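Local coordinates for protein type II restriction enzyme MspI (Moraxella sp., PDB 1SA3) that recognises the double-stranded DNA sequence 5'-CCGG-3' and cleaves it after the first cytosine, leaving fragments with terminal 5'-phosphates, at residues E180-I183 with R184-T188. Residues are numbered along the deposited sequence; the frame is centred on the assembly and turned at random.
Sequences ERFI and RWCVT
F182 and C186 meet one turn apart on helix 179-188 of this PDDEXK-clan endonuclease, in a local sulfur-aromatic contact. C186 SG lies 3.8 Å from F182 CE2 and 4.3 Å from the ring centroid, 33° off the normal, an oblique approach. F182 carries its ring outward from the helix, its CD2/CE2 side beside the sulfur; C186 SG, anti to its own carbonyl carbon and beside its N (chi1 -82°), is turned back toward F182. The ring of W247 meets F182 almost parallel.

The backbone supplies successive i to i+4 hydrogen bonds, evidence for alpha-helix geometry through the turns up to C186. R184 N to E180 O is the straightest of those joining 180-183 to 184-188, W185 N to R181 O the shortest at 2.8 Å; C186 N to F182 O and V187 N to I183 O follow, and T188 N to R184 O extends the series.

Among the charged groups, E180 OE2 and R184 NH2 stay 5.5 Å apart, too far for a salt bridge; R184 instead pairs with D223 of helix 222-234, a helix that I183 and V187 also touch.

At the C-terminal end, R184 O accepts two bonds, from T188 N and, at 2.6 Å, from T188 OG1, which reach opposite faces of the carbonyl plane, the hydroxyl 45° out of it.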
# COMPACT_ATOMS: atom_id res chain seq x y z
N GLU E 180 -13.79 -8.87 -2.07
CA GLU E 180 -12.46 -9.00 -2.67
C GLU E 180 -12.16 -7.98 -3.76
O GLU E 180 -11.08 -7.40 -3.79
CB GLU E 180 -12.27 -10.42 -3.22
CG GLU E 180 -12.22 -11.48 -2.14
CD GLU E 180 -11.61 -12.79 -2.60
OE1 GLU E 180 -11.40 -13.66 -1.74
OE2 GLU E 180 -11.34 -12.96 -3.82
N ARG E 181 -13.12 -7.77 -4.66
CA ARG E 181 -12.93 -6.80 -5.73
C ARG E 181 -12.78 -5.41 -5.13
O ARG E 181 -11.95 -4.62 -5.57
CB ARG E 181 -14.12 -6.83 -6.70
CG ARG E 181 -14.00 -7.90 -7.77
CD ARG E 181 -15.31 -8.06 -8.53
NE ARG E 181 -16.36 -8.59 -7.68
CZ ARG E 181 -17.60 -8.83 -8.09
NH1 ARG E 181 -17.95 -8.56 -9.34
NH2 ARG E 181 -18.50 -9.34 -7.25
N PHE E 182 -13.60 -5.10 -4.12
CA PHE E 182 -13.55 -3.80 -3.46
C PHE E 182 -12.16 -3.53 -2.88
O PHE E 182 -11.57 -2.48 -3.11
CB PHE E 182 -14.59 -3.74 -2.34
CG PHE E 182 -14.85 -2.35 -1.80
CD1 PHE E 182 -15.90 -1.59 -2.30
CD2 PHE E 182 -14.08 -1.83 -0.77
CE1 PHE E 182 -16.18 -0.32 -1.78
CE2 PHE E 182 -14.35 -0.57 -0.24
CZ PHE E 182 -15.41 0.19 -0.74
N ILE E 183 -11.64 -4.50 -2.13
CA ILE E 183 -10.33 -4.33 -1.51
C ILE E 183 -9.22 -4.23 -2.55
O ILE E 183 -8.39 -3.32 -2.50
CB ILE E 183 -10.00 -5.50 -0.57
CG1 ILE E 183 -11.05 -5.59 0.54
CG2 ILE E 183 -8.62 -5.28 0.05
CD1 ILE E 183 -11.06 -6.91 1.27
N ARG E 184 -9.19 -5.18 -3.48
CA ARG E 184 -8.16 -5.19 -4.51
C ARG E 184 -8.18 -3.91 -5.34
O ARG E 184 -7.13 -3.33 -5.63
CB ARG E 184 -8.34 -6.42 -5.42
CG ARG E 184 -7.21 -6.66 -6.39
CD ARG E 184 -7.45 -7.95 -7.19
NE ARG E 184 -7.45 -9.14 -6.34
CZ ARG E 184 -6.37 -9.75 -5.90
NH1 ARG E 184 -5.16 -9.30 -6.22
NH2 ARG E 184 -6.48 -10.83 -5.13
N TRP E 185 -9.37 -3.43 -5.69
CA TRP E 185 -9.46 -2.22 -6.49
C TRP E 185 -9.01 -0.98 -5.70
O TRP E 185 -8.34 -0.11 -6.24
CB TRP E 185 -10.88 -2.00 -7.01
CG TRP E 185 -10.98 -0.80 -7.88
CD1 TRP E 185 -10.74 -0.73 -9.22
CD2 TRP E 185 -11.25 0.54 -7.46
NE1 TRP E 185 -10.84 0.57 -9.66
CE2 TRP E 185 -11.16 1.37 -8.59
CE3 TRP E 185 -11.57 1.12 -6.22
CZ2 TRP E 185 -11.37 2.75 -8.54
CZ3 TRP E 185 -11.78 2.49 -6.16
CH2 TRP E 185 -11.68 3.29 -7.31
N CYS E 186 -9.39 -0.92 -4.43
CA CYS E 186 -9.00 0.22 -3.60
C CYS E 186 -7.49 0.39 -3.48
O CYS E 186 -6.99 1.52 -3.52
CB CYS E 186 -9.59 0.09 -2.19
SG CYS E 186 -11.29 0.64 -2.05
N VAL E 187 -6.76 -0.71 -3.33
CA VAL E 187 -5.30 -0.64 -3.19
C VAL E 187 -4.51 -0.80 -4.49
O VAL E 187 -3.31 -0.51 -4.50
CB VAL E 187 -4.77 -1.67 -2.15
CG1 VAL E 187 -5.40 -1.40 -0.80
CG2 VAL E 187 -5.08 -3.11 -2.60
N THR E 188 -5.14 -1.23 -5.58
CA THR E 188 -4.39 -1.40 -6.83
C THR E 188 -4.98 -0.70 -8.05
O THR E 188 -4.30 -0.55 -9.06
CB THR E 188 -4.26 -2.88 -7.24
OG1 THR E 188 -5.54 -3.38 -7.64
CG2 THR E 188 -3.69 -3.70 -6.10